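PDB 5MQ8: uncharacterized protein YacP from Bacillus subtilis, which acts as an endoribonuclease involved in ribosome-dependent mRNA decay. Local coordinates for residues I34-N46 / L124-R138. Numbering follows the deposited sequence.
Sequences IQKMAEYQSYTGN and LLREVETIERRIERR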
ATOM      1  N   ILE A  34      12.802   4.263  10.879  1.00 25.94           N
ATOM      2  CA  ILE A  34      12.330   5.570  10.369  1.00 26.07           C
ATOM      3  C   ILE A  34      10.857   5.514   9.939  1.00 29.72           C
ATOM      4  O   ILE A  34      10.095   6.440  10.253  1.00 29.71           O
ATOM      5  CB  ILE A  34      13.258   6.110   9.252  1.00 28.69           C
ATOM      6  CG1 ILE A  34      14.643   6.470   9.825  1.00 28.41           C
ATOM      7  CG2 ILE A  34      12.634   7.308   8.534  1.00 29.58           C
ATOM      8  CD1 ILE A  34      15.749   6.509   8.784  1.00 33.94           C
ATOM      9  N   GLN A  35      10.456   4.420   9.250  1.00 26.07           N
ATOM     10  CA  GLN A  35       9.078   4.225   8.792  1.00 26.08           C
ATOM     11  C   GLN A  35       8.129   4.077   9.991  1.00 30.33           C
ATOM     12  O   GLN A  35       7.072   4.706   9.998  1.00 30.70           O
ATOM     13  CB  GLN A  35       8.971   3.046   7.793  1.00 27.33           C
ATOM     14  CG  GLN A  35       7.549   2.756   7.248  1.00 37.28           C
ATOM     15  CD  GLN A  35       6.780   3.952   6.698  1.00 46.91           C
ATOM     16  OE1 GLN A  35       5.588   4.135   6.971  1.00 43.43           O
ATOM     17  NE2 GLN A  35       7.431   4.804   5.932  1.00 33.12           N
ATOM     18  N   LYS A  36       8.543   3.305  11.019  1.00 27.33           N
ATOM     19  CA  LYS A  36       7.786   3.136  12.264  1.00 27.73           C
ATOM     20  C   LYS A  36       7.597   4.482  12.967  1.00 30.82           C
ATOM     21  O   LYS A  36       6.502   4.760  13.464  1.00 30.07           O
ATOM     22  CB  LYS A  36       8.476   2.135  13.222  1.00 29.29           C
ATOM     23  CG  LYS A  36       8.546   0.681  12.742  1.00 31.62           C
ATOM     24  CD  LYS A  36       7.192   0.112  12.345  1.00 39.93           C
ATOM     25  CE  LYS A  36       7.178  -0.215  10.872  1.00 54.89           C
ATOM     26  NZ  LYS A  36       5.835  -0.023  10.260  1.00 53.07           N
ATOM     27  N   MET A  37       8.651   5.323  12.975  1.00 26.79           N
ATOM     28  CA  MET A  37       8.603   6.641  13.593  1.00 27.62           C
ATOM     29  C   MET A  37       7.742   7.643  12.799  1.00 32.82           C
ATOM     30  O   MET A  37       7.184   8.559  13.407  1.00 31.99           O
ATOM     31  CB  MET A  37      10.006   7.191  13.911  1.00 30.23           C
ATOM     32  CG  MET A  37      10.736   6.428  15.064  1.00 34.20           C
ATOM     33  SD  MET A  37       9.742   5.779  16.446  1.00 39.05           S
ATOM     34  CE  MET A  37       9.296   7.152  17.183  1.00 35.87           C
ATOM     35  N   ALA A  38       7.596   7.446  11.464  1.00 30.35           N
ATOM     36  CA  ALA A  38       6.729   8.262  10.605  1.00 29.78           C
ATOM     37  C   ALA A  38       5.284   7.993  11.008  1.00 32.90           C
ATOM     38  O   ALA A  38       4.539   8.938  11.218  1.00 32.68           O
ATOM     39  CB  ALA A  38       6.946   7.913   9.138  1.00 30.29           C
ATOM     40  N   GLU A  39       4.920   6.700  11.193  1.00 28.61           N
ATOM     41  CA  GLU A  39       3.598   6.275  11.637  1.00 27.69           C
ATOM     42  C   GLU A  39       3.274   6.861  13.022  1.00 34.74           C
ATOM     43  O   GLU A  39       2.177   7.392  13.202  1.00 34.98           O
ATOM     44  CB  GLU A  39       3.508   4.750  11.677  1.00 27.71           C
ATOM     45  CG  GLU A  39       3.293   4.136  10.315  1.00 29.61           C
ATOM     46  CD  GLU A  39       3.914   2.777  10.085  1.00 44.50           C
ATOM     47  OE1 GLU A  39       4.136   2.042  11.073  1.00 41.52           O
ATOM     48  OE2 GLU A  39       4.156   2.434   8.908  1.00 49.00           O
ATOM     49  N   TYR A  40       4.248   6.802  13.972  1.00 31.10           N
ATOM     50  CA  TYR A  40       4.136   7.332  15.332  1.00 30.70           C
ATOM     51  C   TYR A  40       3.879   8.833  15.293  1.00 35.32           C
ATOM     52  O   TYR A  40       2.939   9.285  15.952  1.00 35.19           O
ATOM     53  CB  TYR A  40       5.406   7.032  16.160  1.00 30.97           C
ATOM     54  CG  TYR A  40       5.282   7.372  17.631  1.00 31.78           C
ATOM     55  CD1 TYR A  40       5.548   8.658  18.097  1.00 32.75           C
ATOM     56  CD2 TYR A  40       4.923   6.403  18.561  1.00 32.76           C
ATOM     57  CE1 TYR A  40       5.399   8.983  19.444  1.00 32.15           C
ATOM     58  CE2 TYR A  40       4.814   6.708  19.918  1.00 33.83           C
ATOM     59  CZ  TYR A  40       5.044   8.001  20.355  1.00 42.29           C
ATOM     60  OH  TYR A  40       4.926   8.294  21.700  1.00 47.47           O
ATOM     61  N   GLN A  41       4.716   9.596  14.538  1.00 32.80           N
ATOM     62  CA  GLN A  41       4.577  11.046  14.405  1.00 33.66           C
ATOM     63  C   GLN A  41       3.174  11.406  13.868  1.00 38.09           C
ATOM     64  O   GLN A  41       2.493  12.248  14.459  1.00 37.96           O
ATOM     65  CB  GLN A  41       5.679  11.646  13.507  1.00 35.07           C
ATOM     66  CG  GLN A  41       5.501  13.158  13.260  1.00 51.72           C
ATOM     67  CD  GLN A  41       6.743  13.998  13.158  1.00 72.98           C
ATOM     68  OE1 GLN A  41       7.753  13.778  13.819  1.00 66.51           O
ATOM     69  NE2 GLN A  41       6.686  15.016  12.326  1.00 68.76           N
ATOM     70  N   SER A  42       2.768  10.778  12.754  1.00 33.40           N
ATOM     71  CA  SER A  42       1.487  11.030  12.106  1.00 34.12           C
ATOM     72  C   SER A  42       0.278  10.705  12.988  1.00 38.56           C
ATOM     73  O   SER A  42      -0.610  11.543  13.097  1.00 38.90           O
ATOM     74  CB  SER A  42       1.402  10.286  10.781  1.00 38.89           C
ATOM     75  OG  SER A  42       0.180  10.599  10.137  1.00 45.61           O
ATOM     76  N   TYR A  43       0.261   9.535  13.639  1.00 34.83           N
ATOM     77  CA  TYR A  43      -0.837   9.159  14.518  1.00 36.09           C
ATOM     78  C   TYR A  43      -0.997  10.096  15.727  1.00 41.75           C
ATOM     79  O   TYR A  43      -2.092  10.623  15.958  1.00 40.70           O
ATOM     80  CB  TYR A  43      -0.691   7.705  14.991  1.00 38.33           C
ATOM     81  CG  TYR A  43      -1.903   7.205  15.752  1.00 41.90           C
ATOM     82  CD1 TYR A  43      -3.009   6.687  15.080  1.00 43.75           C
ATOM     83  CD2 TYR A  43      -1.964   7.287  17.141  1.00 43.11           C
ATOM     84  CE1 TYR A  43      -4.142   6.264  15.769  1.00 44.72           C
ATOM     85  CE2 TYR A  43      -3.094   6.871  17.840  1.00 43.91           C
ATOM     86  CZ  TYR A  43      -4.183   6.362  17.149  1.00 51.37           C
ATOM     87  OH  TYR A  43      -5.307   5.953  17.824  1.00 55.67           O
ATOM     88  N   THR A  44       0.099  10.285  16.499  1.00 38.51           N
ATOM     89  CA  THR A  44       0.112  11.062  17.734  1.00 37.64           C
ATOM     90  C   THR A  44       0.100  12.577  17.536  1.00 40.84           C
ATOM     91  O   THR A  44      -0.367  13.299  18.420  1.00 40.76           O
ATOM     92  CB  THR A  44       1.306  10.645  18.627  1.00 38.62           C
ATOM     93  OG1 THR A  44       2.528  11.020  17.991  1.00 33.13           O
ATOM     94  CG2 THR A  44       1.324   9.166  18.937  1.00 36.49           C
ATOM     95  N   GLY A  45       0.679  13.048  16.442  1.00 35.72           N
ATOM     96  CA  GLY A  45       0.836  14.478  16.211  1.00 35.52           C
ATOM     97  C   GLY A  45       2.038  15.025  16.961  1.00 40.42           C
ATOM     98  O   GLY A  45       2.287  16.232  16.941  1.00 39.28           O
ATOM     99  N   ASN A  46       2.814  14.131  17.619  1.00 38.02           N
ATOM    100  CA  ASN A  46       4.002  14.514  18.382  1.00 37.20           C
ATOM    101  C   ASN A  46       5.198  14.618  17.468  1.00 39.83           C
ATOM    102  O   ASN A  46       5.337  13.824  16.536  1.00 39.96           O
ATOM    103  CB  ASN A  46       4.284  13.510  19.502  1.00 38.04           C
ATOM    104  CG  ASN A  46       3.274  13.521  20.629  1.00 51.05           C
ATOM    105  OD1 ASN A  46       2.405  14.386  20.731  1.00 47.09           O
ATOM    106  ND2 ASN A  46       3.377  12.557  21.514  1.00 42.17           N
ATOM    107  N   LEU A 124       8.279   1.996  23.816  1.00 32.33           N
ATOM    108  CA  LEU A 124       8.120   2.586  22.489  1.00 30.67           C
ATOM    109  C   LEU A 124       7.641   1.531  21.497  1.00 35.65           C
ATOM    110  O   LEU A 124       6.694   1.797  20.760  1.00 35.74           O
ATOM    111  CB  LEU A 124       9.380   3.331  21.992  1.00 29.60           C
ATOM    112  CG  LEU A 124       9.232   4.081  20.638  1.00 31.67           C
ATOM    113  CD1 LEU A 124       8.128   5.130  20.677  1.00 29.81           C
ATOM    114  CD2 LEU A 124      10.552   4.682  20.182  1.00 29.91           C
ATOM    115  N   LEU A 125       8.235   0.318  21.539  1.00 32.76           N
ATOM    116  CA  LEU A 125       7.841  -0.808  20.681  1.00 32.95           C
ATOM    117  C   LEU A 125       6.341  -1.149  20.833  1.00 37.83           C
ATOM    118  O   LEU A 125       5.653  -1.291  19.826  1.00 37.72           O
ATOM    119  CB  LEU A 125       8.720  -2.046  20.945  1.00 32.64           C
ATOM    120  CG  LEU A 125       8.374  -3.351  20.162  1.00 36.38           C
ATOM    121  CD1 LEU A 125       8.565  -3.185  18.639  1.00 35.34           C
ATOM    122  CD2 LEU A 125       9.204  -4.516  20.668  1.00 36.78           C
ATOM    123  N   ARG A 126       5.846  -1.251  22.094  1.00 34.82           N
ATOM    124  CA  ARG A 126       4.441  -1.554  22.438  1.00 34.42           C
ATOM    125  C   ARG A 126       3.494  -0.493  21.840  1.00 35.60           C
ATOM    126  O   ARG A 126       2.473  -0.843  21.262  1.00 35.02           O
ATOM    127  CB  ARG A 126       4.273  -1.662  23.974  1.00 37.18           C
ATOM    128  CG  ARG A 126       2.858  -2.007  24.444  1.00 57.29           C
ATOM    129  CD  ARG A 126       2.657  -1.738  25.926  1.00 78.23           C
ATOM    130  NE  ARG A 126       1.247  -1.481  26.236  1.00 96.32           N
ATOM    131  CZ  ARG A 126       0.755  -1.322  27.462  1.00115.40           C
ATOM    132  NH1 ARG A 126       1.553  -1.399  28.521  1.00107.01           N
ATOM    133  NH2 ARG A 126      -0.540  -1.091  27.640  1.00101.89           N
ATOM    134  N   GLU A 127       3.873   0.784  21.944  1.00 31.44           N
ATOM    135  CA  GLU A 127       3.165   1.938  21.389  1.00 31.38           C
ATOM    136  C   GLU A 127       3.157   1.867  19.856  1.00 36.06           C
ATOM    137  O   GLU A 127       2.095   1.997  19.247  1.00 36.78           O
ATOM    138  CB  GLU A 127       3.822   3.235  21.854  1.00 32.29           C
ATOM    139  CG  GLU A 127       3.519   3.552  23.306  1.00 40.96           C
ATOM    140  CD  GLU A 127       4.021   4.876  23.841  1.00 63.17           C
ATOM    141  OE1 GLU A 127       4.505   5.717  23.046  1.00 46.92           O
ATOM    142  OE2 GLU A 127       3.885   5.089  25.068  1.00 71.28           O
ATOM    143  N   VAL A 128       4.330   1.594  19.245  1.00 30.36           N
ATOM    144  CA  VAL A 128       4.472   1.446  17.794  1.00 29.01           C
ATOM    145  C   VAL A 128       3.597   0.295  17.264  1.00 32.52           C
ATOM    146  O   VAL A 128       2.900   0.482  16.271  1.00 32.25           O
ATOM    147  CB  VAL A 128       5.972   1.336  17.365  1.00 30.82           C
ATOM    148  CG1 VAL A 128       6.127   0.760  15.965  1.00 29.75           C
ATOM    149  CG2 VAL A 128       6.678   2.688  17.472  1.00 29.72           C
ATOM    150  N   GLU A 129       3.618  -0.879  17.930  1.00 30.28           N
ATOM    151  CA  GLU A 129       2.827  -2.035  17.506  1.00 31.35           C
ATOM    152  C   GLU A 129       1.319  -1.778  17.536  1.00 37.12           C
ATOM    153  O   GLU A 129       0.619  -2.189  16.607  1.00 37.28           O
ATOM    154  CB  GLU A 129       3.204  -3.299  18.290  1.00 33.08           C
ATOM    155  CG  GLU A 129       4.543  -3.865  17.838  1.00 43.17           C
ATOM    156  CD  GLU A 129       5.103  -5.050  18.606  1.00 61.89           C
ATOM    157  OE1 GLU A 129       4.742  -5.223  19.793  1.00 55.75           O
ATOM    158  OE2 GLU A 129       5.941  -5.782  18.030  1.00 56.50           O
ATOM    159  N   THR A 130       0.838  -1.049  18.562  1.00 35.21           N
ATOM    160  CA  THR A 130      -0.580  -0.670  18.732  1.00 35.37           C
ATOM    161  C   THR A 130      -0.995   0.313  17.624  1.00 38.58           C
ATOM    162  O   THR A 130      -2.042   0.112  17.012  1.00 38.13           O
ATOM    163  CB  THR A 130      -0.818  -0.089  20.162  1.00 35.40           C
ATOM    164  OG1 THR A 130      -0.541  -1.069  21.144  1.00 38.65           O
ATOM    165  CG2 THR A 130      -2.191   0.486  20.367  1.00 35.25           C
ATOM    166  N   ILE A 131      -0.181   1.378  17.403  1.00 34.14           N
ATOM    167  CA  ILE A 131      -0.396   2.418  16.380  1.00 33.63           C
ATOM    168  C   ILE A 131      -0.438   1.803  14.965  1.00 37.16           C
ATOM    169  O   ILE A 131      -1.336   2.131  14.197  1.00 37.27           O
ATOM    170  CB  ILE A 131       0.634   3.575  16.524  1.00 36.29           C
ATOM    171  CG1 ILE A 131       0.324   4.421  17.777  1.00 36.96           C
ATOM    172  CG2 ILE A 131       0.691   4.451  15.266  1.00 35.85           C
ATOM    173  CD1 ILE A 131       1.423   5.359  18.248  1.00 38.14           C
ATOM    174  N   GLU A 132       0.486   0.874  14.660  1.00 33.94           N
ATOM    175  CA  GLU A 132       0.549   0.156  13.388  1.00 35.58           C
ATOM    176  C   GLU A 132      -0.780  -0.568  13.103  1.00 41.40           C
ATOM    177  O   GLU A 132      -1.314  -0.462  11.997  1.00 40.82           O
ATOM    178  CB  GLU A 132       1.648  -0.913  13.434  1.00 37.65           C
ATOM    179  CG  GLU A 132       2.999  -0.513  12.884  1.00 54.11           C
ATOM    180  CD  GLU A 132       3.942  -1.695  12.756  1.00 77.62           C
ATOM    181  OE1 GLU A 132       4.224  -2.345  13.790  1.00 64.11           O
ATOM    182  OE2 GLU A 132       4.364  -2.000  11.616  1.00 76.00           O
ATOM    183  N   ARG A 133      -1.270  -1.342  14.093  1.00 39.18           N
ATOM    184  CA  ARG A 133      -2.503  -2.123  13.998  1.00 39.51           C
ATOM    185  C   ARG A 133      -3.724  -1.244  13.850  1.00 42.00           C
ATOM    186  O   ARG A 133      -4.624  -1.600  13.093  1.00 43.38           O
ATOM    187  CB  ARG A 133      -2.651  -3.071  15.202  1.00 41.58           C
ATOM    188  CG  ARG A 133      -1.810  -4.339  15.080  1.00 57.50           C
ATOM    189  CD  ARG A 133      -2.152  -5.364  16.160  1.00 75.44           C
ATOM    190  NE  ARG A 133      -1.608  -5.006  17.477  1.00 84.01           N
ATOM    191  CZ  ARG A 133      -0.424  -5.405  17.940  1.00 95.39           C
ATOM    192  NH1 ARG A 133       0.361  -6.181  17.202  1.00 85.13           N
ATOM    193  NH2 ARG A 133      -0.015  -5.027  19.145  1.00 76.25           N
ATOM    194  N   ARG A 134      -3.736  -0.095  14.545  1.00 36.64           N
ATOM    195  CA  ARG A 134      -4.826   0.870  14.520  1.00 36.20           C
ATOM    196  C   ARG A 134      -4.919   1.549  13.163  1.00 39.46           C
ATOM    197  O   ARG A 134      -6.021   1.646  12.614  1.00 38.59           O
ATOM    198  CB  ARG A 134      -4.672   1.907  15.646  1.00 38.00           C
ATOM    199  CG  ARG A 134      -5.803   1.852  16.672  1.00 46.92           C
ATOM    200  CD  ARG A 134      -5.461   2.578  17.963  1.00 51.71           C
ATOM    201  NE  ARG A 134      -5.705   1.733  19.137  1.00 55.67           N
ATOM    202  CZ  ARG A 134      -5.291   2.020  20.367  1.00 70.27           C
ATOM    203  NH1 ARG A 134      -4.603   3.129  20.602  1.00 62.71           N
ATOM    204  NH2 ARG A 134      -5.548   1.192  21.371  1.00 56.70           N
ATOM    205  N   ILE A 135      -3.764   2.010  12.610  1.00 33.78           N
ATOM    206  CA  ILE A 135      -3.719   2.660  11.299  1.00 31.88           C
ATOM    207  C   ILE A 135      -4.219   1.691  10.229  1.00 36.16           C
ATOM    208  O   ILE A 135      -5.062   2.079   9.421  1.00 35.24           O
ATOM    209  CB  ILE A 135      -2.324   3.272  10.960  1.00 33.26           C
ATOM    210  CG1 ILE A 135      -2.009   4.461  11.872  1.00 32.12           C
ATOM    211  CG2 ILE A 135      -2.229   3.682   9.473  1.00 31.30           C
ATOM    212  CD1 ILE A 135      -0.556   4.955  11.791  1.00 32.39           C
ATOM    213  N   GLU A 136      -3.738   0.428  10.270  1.00 35.17           N
ATOM    214  CA  GLU A 136      -4.117  -0.630   9.332  1.00 36.64           C
ATOM    215  C   GLU A 136      -5.618  -0.896   9.352  1.00 43.07           C
ATOM    216  O   GLU A 136      -6.221  -0.997   8.282  1.00 42.88           O
ATOM    217  CB  GLU A 136      -3.338  -1.922   9.599  1.00 38.08           C
ATOM    218  CG  GLU A 136      -1.957  -1.943   8.977  1.00 53.52           C
ATOM    219  CD  GLU A 136      -1.196  -3.253   9.084  1.00 84.71           C
ATOM    220  OE1 GLU A 136      -1.807  -4.328   8.873  1.00 84.67           O
ATOM    221  OE2 GLU A 136       0.032  -3.195   9.316  1.00 83.11           O
ATOM    222  N   ARG A 137      -6.218  -0.980  10.565  1.00 41.05           N
ATOM    223  CA  ARG A 137      -7.650  -1.211  10.763  1.00 41.05           C
ATOM    224  C   ARG A 137      -8.478  -0.066  10.202  1.00 44.48           C
ATOM    225  O   ARG A 137      -9.465  -0.329   9.520  1.00 46.06           O
ATOM    226  CB  ARG A 137      -7.985  -1.423  12.241  1.00 42.64           C
ATOM    227  CG  ARG A 137      -8.160  -2.886  12.621  1.00 58.35           C
ATOM    228  CD  ARG A 137      -8.951  -3.070  13.919  1.00 62.61           C
ATOM    229  NE  ARG A 137      -8.249  -2.533  15.088  1.00 60.20           N
ATOM    230  CZ  ARG A 137      -8.588  -1.409  15.712  1.00 72.66           C
ATOM    231  NH1 ARG A 137      -9.644  -0.713  15.311  1.00 58.46           N
ATOM    232  NH2 ARG A 137      -7.894  -0.991  16.763  1.00 63.36           N
ATOM    233  N   ARG A 138      -8.075   1.188  10.460  1.00 39.49           N
ATOM    234  CA  ARG A 138      -8.776   2.387   9.977  1.00 39.51           C
ATOM    235  C   ARG A 138      -8.722   2.497   8.452  1.00 42.03           C
ATOM    236  O   ARG A 138      -9.688   2.966   7.838  1.00 41.11           O
ATOM    237  CB  ARG A 138      -8.225   3.672  10.625  1.00 40.91           C
ATOM    238  CG  ARG A 138      -8.521   3.767  12.124  1.00 60.49           C
ATOM    239  CD  ARG A 138      -9.654   4.730  12.475  1.00 73.78           C
ATOM    240  NE  ARG A 138      -9.204   6.121  12.595  1.00 80.16           N
ATOM    241  CZ  ARG A 138      -8.587   6.639  13.657  1.00 93.06           C
ATOM    242  NH1 ARG A 138      -8.301   5.876  14.708  1.00 78.60           N
ATOM    243  NH2 ARG A 138      -8.227   7.915  13.666  1.00 79.94           N
TER
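K36 NZ is gripped by two carboxylates: 2.8 Å separates it from E132 OE2 across the contact and 2.8 Å from E39 OE1, one turn further along its own helix. E39 OE1 offers its syn lone pair, whereas E132 OE2 is met from above its carboxylate plane, 49° out of it. The two acids lie close, E39 OE1 to E132 OE2 being 4.1 Å, and the lysine charge between them probably offsets their repulsion. Bent at chi2, chi3 and chi4, the K36 chain crosses E132 at about a right angle, while its CD packs on V128 CG1.

Y40 carries the other polar link. With CG anti to the backbone N (chi1 -172°), the ring enters a hole formed by L124, E127, V128 and I131, and its OH donates to E127 OE1 at 2.9 Å. Ring and carboxylate are nearly coplanar, with the oxygen at the ring edge. I131 CD1 approaches Y40 CD2 to 3.7 Å, and T44 CG2 of the same helix covers one ring face.

I131 is a knob in return, among E39, Y40, Y43 and T44; its CG2 presses on Y43 CB at 3.5 Å. The Y43 ring lies among I131, R134, I135 and R138, its OH near the aliphatic CD of R134. M37, Y40 and L124 also rest on L4 of strand 3-7, and M37 and Y40 on V48 of strand 47-52; S42 hydrogen-bonds E162 of the second subunit.

The axes of 34-44 and 124-138 pass 9.6 Å apart at 71°, with knobs-into-holes packing both ways, and so join helix 23-44 to helix 121-145 beside the parallel sheet of the PIN-like NYN alpha/beta fold.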